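Local structure of malyl-CoA lyase/beta-methylmalyl-CoA lyase (Methylobacterium extorquens, 5UGR) at residues P224-Y238 / F250-A264. The protein is a lyase of the HpcH/HpaI aldolase/citrate lyase family, built on a TIM-barrel fold, with magnesium ions bound in the crystal. Numbering follows the deposited sequence.
Sequences PIDGPFGDFSDPDGY and FEGKWAIHPSQIDLA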
loop_
_atom_site.group_PDB
_atom_site.type_symbol
_atom_site.label_atom_id
_atom_site.label_comp_id
_atom_site.label_asym_id
_atom_site.label_seq_id
_atom_site.Cartn_x
_atom_site.Cartn_y
_atom_site.Cartn_z
ATOM N N PRO A 224 -11.488 -14.491 18.504
ATOM C CA PRO A 224 -12.657 -14.417 17.632
ATOM C C PRO A 224 -13.916 -14.820 18.413
ATOM O O PRO A 224 -14.000 -15.955 18.932
ATOM C CB PRO A 224 -12.346 -15.455 16.550
ATOM C CG PRO A 224 -11.246 -16.331 17.052
ATOM C CD PRO A 224 -10.773 -15.788 18.367
ATOM N N ILE A 225 -14.891 -13.890 18.410
ATOM C CA ILE A 225 -16.121 -14.033 19.197
ATOM C C ILE A 225 -17.307 -13.951 18.256
ATOM O O ILE A 225 -17.390 -13.052 17.397
ATOM C CB ILE A 225 -16.242 -12.917 20.285
ATOM C CG1 ILE A 225 -14.951 -12.828 21.112
ATOM C CG2 ILE A 225 -17.465 -13.177 21.138
ATOM C CD1 ILE A 225 -14.581 -14.047 21.891
ATOM N N ASP A 226 -18.268 -14.879 18.424
ATOM C CA ASP A 226 -19.480 -14.868 17.605
ATOM C C ASP A 226 -20.530 -14.016 18.287
ATOM O O ASP A 226 -20.611 -13.991 19.526
ATOM C CB ASP A 226 -19.978 -16.315 17.442
ATOM C CG ASP A 226 -21.028 -16.482 16.361
ATOM O OD1 ASP A 226 -21.041 -15.671 15.395
ATOM O OD2 ASP A 226 -21.889 -17.392 16.556
ATOM N N GLY A 227 -21.373 -13.368 17.496
ATOM C CA GLY A 227 -22.345 -12.410 17.991
ATOM C C GLY A 227 -23.691 -13.027 18.443
ATOM O O GLY A 227 -23.749 -14.204 18.834
ATOM N N PRO A 228 -24.752 -12.240 18.376
ATOM C CA PRO A 228 -26.013 -12.617 18.995
ATOM C C PRO A 228 -26.788 -13.655 18.202
ATOM O O PRO A 228 -26.650 -13.729 16.973
ATOM C CB PRO A 228 -26.777 -11.288 19.045
ATOM C CG PRO A 228 -26.230 -10.522 17.856
ATOM C CD PRO A 228 -24.776 -10.883 17.785
ATOM N N PHE A 229 -27.635 -14.417 18.920
ATOM C CA PHE A 229 -28.599 -15.375 18.368
ATOM C C PHE A 229 -29.919 -15.028 19.037
ATOM O O PHE A 229 -30.006 -15.016 20.265
ATOM C CB PHE A 229 -28.158 -16.769 18.728
ATOM C CG PHE A 229 -29.067 -17.870 18.225
ATOM C CD1 PHE A 229 -28.913 -18.376 16.948
ATOM C CD2 PHE A 229 -30.120 -18.353 18.996
ATOM C CE1 PHE A 229 -29.736 -19.386 16.481
ATOM C CE2 PHE A 229 -30.936 -19.385 18.545
ATOM C CZ PHE A 229 -30.755 -19.894 17.282
ATOM N N GLY A 230 -30.919 -14.686 18.215
ATOM C CA GLY A 230 -32.143 -14.064 18.734
ATOM C C GLY A 230 -33.222 -14.975 19.255
ATOM O O GLY A 230 -34.112 -14.517 19.999
ATOM N N ASP A 231 -33.185 -16.256 18.918
ATOM C CA ASP A 231 -34.316 -17.087 19.273
ATOM C C ASP A 231 -34.109 -17.741 20.621
ATOM O O ASP A 231 -33.554 -18.832 20.740
ATOM C CB ASP A 231 -34.630 -18.105 18.170
ATOM C CG ASP A 231 -35.932 -18.889 18.439
ATOM O OD1 ASP A 231 -36.546 -18.702 19.536
ATOM O OD2 ASP A 231 -36.332 -19.661 17.519
ATOM N N PHE A 232 -34.584 -17.039 21.655
ATOM C CA PHE A 232 -34.487 -17.486 23.030
ATOM C C PHE A 232 -35.239 -18.774 23.334
ATOM O O PHE A 232 -34.921 -19.444 24.335
ATOM C CB PHE A 232 -34.980 -16.339 23.999
ATOM C CG PHE A 232 -34.383 -15.019 23.702
ATOM C CD1 PHE A 232 -33.118 -14.953 23.079
ATOM C CD2 PHE A 232 -35.048 -13.837 23.960
ATOM C CE1 PHE A 232 -32.530 -13.738 22.769
ATOM C CE2 PHE A 232 -34.441 -12.602 23.657
ATOM C CZ PHE A 232 -33.210 -12.549 23.044
ATOM N N SER A 233 -36.225 -19.082 22.498
ATOM C CA SER A 233 -37.009 -20.311 22.667
ATOM C C SER A 233 -36.321 -21.525 22.039
ATOM O O SER A 233 -36.893 -22.626 22.118
ATOM C CB SER A 233 -38.403 -20.159 22.039
ATOM O OG SER A 233 -38.348 -20.278 20.586
ATOM N N ASP A 234 -35.126 -21.329 21.448
ATOM C CA ASP A 234 -34.461 -22.387 20.685
ATOM C C ASP A 234 -33.042 -22.616 21.164
ATOM O O ASP A 234 -32.069 -22.345 20.444
ATOM C CB ASP A 234 -34.499 -22.060 19.186
ATOM C CG ASP A 234 -33.922 -23.184 18.320
ATOM O OD1 ASP A 234 -33.844 -24.330 18.829
ATOM O OD2 ASP A 234 -33.601 -22.916 17.109
ATOM N N PRO A 235 -32.889 -23.176 22.359
ATOM C CA PRO A 235 -31.546 -23.537 22.816
ATOM C C PRO A 235 -30.807 -24.550 21.948
ATOM O O PRO A 235 -29.559 -24.481 21.848
ATOM C CB PRO A 235 -31.774 -24.069 24.246
ATOM C CG PRO A 235 -33.204 -24.513 24.277
ATOM C CD PRO A 235 -33.906 -23.486 23.396
ATOM N N ASP A 236 -31.542 -25.471 21.301
ATOM C CA ASP A 236 -30.887 -26.363 20.402
ATOM C C ASP A 236 -30.242 -25.636 19.213
ATOM O O ASP A 236 -29.114 -25.951 18.801
ATOM C CB ASP A 236 -31.867 -27.366 19.824
ATOM C CG ASP A 236 -32.401 -28.381 20.838
ATOM O OD1 ASP A 236 -31.887 -28.543 21.937
ATOM O OD2 ASP A 236 -33.408 -29.023 20.512
ATOM N N GLY A 237 -30.947 -24.661 18.676
ATOM C CA GLY A 237 -30.389 -23.854 17.625
ATOM C C GLY A 237 -29.207 -23.000 18.093
ATOM O O GLY A 237 -28.207 -22.836 17.365
ATOM N N TYR A 238 -29.292 -22.443 19.302
ATOM C CA TYR A 238 -28.173 -21.688 19.866
ATOM C C TYR A 238 -26.964 -22.589 19.950
ATOM O O TYR A 238 -25.842 -22.187 19.536
ATOM C CB TYR A 238 -28.509 -21.122 21.245
ATOM C CG TYR A 238 -27.424 -20.287 21.829
ATOM C CD1 TYR A 238 -26.334 -20.853 22.501
ATOM C CD2 TYR A 238 -27.427 -18.905 21.685
ATOM C CE1 TYR A 238 -25.299 -20.060 22.997
ATOM C CE2 TYR A 238 -26.381 -18.121 22.182
ATOM C CZ TYR A 238 -25.338 -18.689 22.844
ATOM O OH TYR A 238 -24.292 -17.911 23.306
ATOM N N PHE A 250 -13.558 -20.366 16.968
ATOM C CA PHE A 250 -14.057 -19.249 17.776
ATOM C C PHE A 250 -13.953 -19.590 19.266
ATOM O O PHE A 250 -14.054 -20.763 19.658
ATOM C CB PHE A 250 -15.516 -18.939 17.468
ATOM C CG PHE A 250 -15.746 -18.081 16.239
ATOM C CD1 PHE A 250 -15.360 -18.507 14.960
ATOM C CD2 PHE A 250 -16.228 -16.805 16.384
ATOM C CE1 PHE A 250 -15.520 -17.682 13.844
ATOM C CE2 PHE A 250 -16.405 -15.993 15.286
ATOM C CZ PHE A 250 -16.042 -16.430 14.008
ATOM N N GLU A 251 -13.765 -18.550 20.069
ATOM C CA GLU A 251 -13.482 -18.693 21.488
ATOM C C GLU A 251 -14.643 -18.406 22.392
ATOM O O GLU A 251 -14.570 -18.745 23.579
ATOM C CB GLU A 251 -12.336 -17.656 21.768
ATOM C CG GLU A 251 -11.752 -17.681 23.064
ATOM C CD GLU A 251 -10.411 -16.992 23.049
ATOM O OE1 GLU A 251 -10.096 -16.597 24.170
ATOM O OE2 GLU A 251 -9.750 -16.995 21.950
ATOM N N GLY A 252 -15.700 -17.758 21.866
ATOM C CA GLY A 252 -16.883 -17.456 22.674
ATOM C C GLY A 252 -18.003 -16.909 21.852
ATOM O O GLY A 252 -17.871 -16.756 20.620
ATOM N N LYS A 253 -19.135 -16.646 22.520
ATOM C CA LYS A 253 -20.339 -16.174 21.845
ATOM C C LYS A 253 -21.135 -15.277 22.777
ATOM O O LYS A 253 -21.114 -15.417 24.036
ATOM C CB LYS A 253 -21.226 -17.336 21.380
ATOM C CG LYS A 253 -22.424 -16.983 20.503
ATOM C CD LYS A 253 -23.091 -18.189 19.886
ATOM C CE LYS A 253 -24.350 -17.855 19.117
ATOM N NZ LYS A 253 -24.077 -16.843 18.065
ATOM N N TRP A 254 -21.855 -14.332 22.136
ATOM C CA TRP A 254 -22.723 -13.474 22.900
ATOM C C TRP A 254 -23.900 -14.237 23.523
ATOM O O TRP A 254 -24.433 -15.170 22.950
ATOM C CB TRP A 254 -23.300 -12.340 22.058
ATOM C CG TRP A 254 -22.300 -11.315 21.620
ATOM C CD1 TRP A 254 -20.932 -11.443 21.483
ATOM C CD2 TRP A 254 -22.628 -10.015 21.159
ATOM N NE1 TRP A 254 -20.402 -10.273 21.002
ATOM C CE2 TRP A 254 -21.422 -9.375 20.780
ATOM C CE3 TRP A 254 -23.822 -9.333 21.029
ATOM C CZ2 TRP A 254 -21.407 -8.084 20.283
ATOM C CZ3 TRP A 254 -23.822 -8.064 20.545
ATOM C CH2 TRP A 254 -22.624 -7.437 20.154
ATOM N N ALA A 255 -24.316 -13.706 24.673
ATOM C CA ALA A 255 -25.582 -14.013 25.304
ATOM C C ALA A 255 -26.391 -12.711 25.356
ATOM O O ALA A 255 -25.937 -11.696 25.900
ATOM C CB ALA A 255 -25.378 -14.604 26.697
ATOM N N ILE A 256 -27.574 -12.758 24.796
ATOM C CA ILE A 256 -28.486 -11.607 24.853
ATOM C C ILE A 256 -29.753 -11.957 25.630
ATOM O O ILE A 256 -30.684 -11.143 25.705
ATOM C CB ILE A 256 -28.794 -10.987 23.463
ATOM C CG1 ILE A 256 -29.441 -11.974 22.519
ATOM C CG2 ILE A 256 -27.541 -10.387 22.811
ATOM C CD1 ILE A 256 -30.076 -11.272 21.311
ATOM N N HIS A 257 -29.779 -13.141 26.210
ATOM C CA HIS A 257 -30.825 -13.598 27.151
ATOM C C HIS A 257 -30.120 -14.458 28.163
ATOM O O HIS A 257 -29.174 -15.194 27.818
ATOM C CB HIS A 257 -31.830 -14.429 26.397
ATOM C CG HIS A 257 -32.994 -14.868 27.216
ATOM N ND1 HIS A 257 -33.012 -16.050 27.941
ATOM C CD2 HIS A 257 -34.196 -14.288 27.411
ATOM C CE1 HIS A 257 -34.175 -16.164 28.555
ATOM N NE2 HIS A 257 -34.916 -15.109 28.253
ATOM N N PRO A 258 -30.511 -14.367 29.458
ATOM C CA PRO A 258 -29.735 -15.082 30.465
ATOM C C PRO A 258 -29.547 -16.584 30.254
ATOM O O PRO A 258 -28.522 -17.156 30.648
ATOM C CB PRO A 258 -30.509 -14.786 31.772
ATOM C CG PRO A 258 -31.241 -13.526 31.504
ATOM C CD PRO A 258 -31.598 -13.561 30.056
ATOM N N SER A 259 -30.523 -17.229 29.636
ATOM C CA SER A 259 -30.443 -18.660 29.299
ATOM C C SER A 259 -29.258 -19.036 28.414
ATOM O O SER A 259 -28.788 -20.153 28.442
ATOM C CB SER A 259 -31.702 -19.117 28.597
ATOM O OG SER A 259 -31.850 -18.538 27.280
ATOM N N GLN A 260 -28.763 -18.074 27.675
ATOM C CA GLN A 260 -27.677 -18.347 26.754
ATOM C C GLN A 260 -26.293 -18.404 27.406
ATOM O O GLN A 260 -25.362 -18.967 26.841
ATOM C CB GLN A 260 -27.693 -17.369 25.607
ATOM C CG GLN A 260 -28.904 -17.500 24.732
ATOM C CD GLN A 260 -29.028 -16.424 23.700
ATOM O OE1 GLN A 260 -28.417 -15.343 23.802
ATOM N NE2 GLN A 260 -29.868 -16.668 22.709
ATOM N N ILE A 261 -26.181 -17.880 28.617
ATOM C CA ILE A 261 -24.902 -17.856 29.321
ATOM C C ILE A 261 -24.347 -19.238 29.579
ATOM O O ILE A 261 -23.182 -19.500 29.244
ATOM C CB ILE A 261 -25.006 -17.073 30.643
ATOM C CG1 ILE A 261 -25.359 -15.593 30.387
ATOM C CG2 ILE A 261 -23.713 -17.140 31.432
ATOM C CD1 ILE A 261 -25.764 -14.828 31.635
ATOM N N ASP A 262 -25.165 -20.143 30.139
ATOM C CA ASP A 262 -24.680 -21.488 30.459
ATOM C C ASP A 262 -24.378 -22.245 29.159
ATOM O O ASP A 262 -23.444 -23.064 29.105
ATOM C CB ASP A 262 -25.713 -22.259 31.287
ATOM C CG ASP A 262 -25.755 -21.816 32.748
ATOM O OD1 ASP A 262 -24.899 -21.040 33.212
ATOM O OD2 ASP A 262 -26.707 -22.230 33.427
ATOM N N LEU A 263 -25.162 -21.974 28.118
ATOM C CA LEU A 263 -24.987 -22.684 26.839
ATOM C C LEU A 263 -23.618 -22.317 26.231
ATOM O O LEU A 263 -22.866 -23.203 25.828
ATOM C CB LEU A 263 -26.114 -22.434 25.840
ATOM C CG LEU A 263 -27.529 -22.761 26.264
ATOM C CD1 LEU A 263 -28.507 -22.344 25.212
ATOM C CD2 LEU A 263 -27.639 -24.232 26.546
ATOM N N ALA A 264 -23.275 -21.020 26.245
ATOM C CA ALA A 264 -21.969 -20.554 25.725
ATOM C C ALA A 264 -20.854 -21.060 26.603
ATOM O O ALA A 264 -19.815 -21.553 26.094
ATOM C CB ALA A 264 -21.927 -19.042 25.618
HETATM O O HOH W 1 -25.767 -16.119 15.953
HETATM O O HOH W 2 -26.863 -14.442 21.726
HETATM O O HOH W 3 -31.269 -19.221 22.512
HETATM O O HOH W 4 -32.353 -20.097 25.020
#
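Asp-226 pairs with Lys-253 in parallel register, the axes of strands 224-226 and 252-255 approaching to 4.6 Å at 36°; Asp-226 N donates to Gly-252 O, and Asp-226 O accepts from Trp-254 N. The side chains of this pair run side by side on one face of the sheet. Lys-253 is extended until its last torsion (chi4 56°), which bends NZ onto Asp-226 OD2 at 2.7 Å, a salt bridge in which the ammonium nitrogen comes from above the carboxylate plane. Lys-253 NZ also donates to Gly-227 O at 2.8 Å and to a water bound by Pro-228 O, so three acceptors hold the buried ammonium; Asp-226 OD1 is taken by Gln-210. Trp-254 lays one face against the loop, with Gly-227 CA 3.8 Å from the centroid of its five-membered ring, while NE1 bonds Ser-162. These are the seventh and eighth strands of the TIM barrel, linked by helix 235-248 in a beta-alpha-beta crossover, and the Trp-254 side chain lies about 6 Å from a magnesium ion. At the start of that helix the Tyr-238 ring is sandwiched, Lys-253 CE over one face and Gln-260 CG over the other. With its CG anti to the backbone N, Tyr-238 reaches across so that Tyr-238 OH donates to Trp-254 O at 2.8 Å, from above the carbonyl plane. Gln-260 spends both ends of its amide: NE2 donates to Phe-229 O at 3.0 Å, the acceptor lying close to the plane of the amide, and OE1 accepts from Ile-256 N, which sets the rotation of the group. Farther along, Phe-232 and His-257 form an offset stack with planes 27° apart, His-257 CB lying over the centre of the phenyl ring and Ile-256 CD1 meeting its edge.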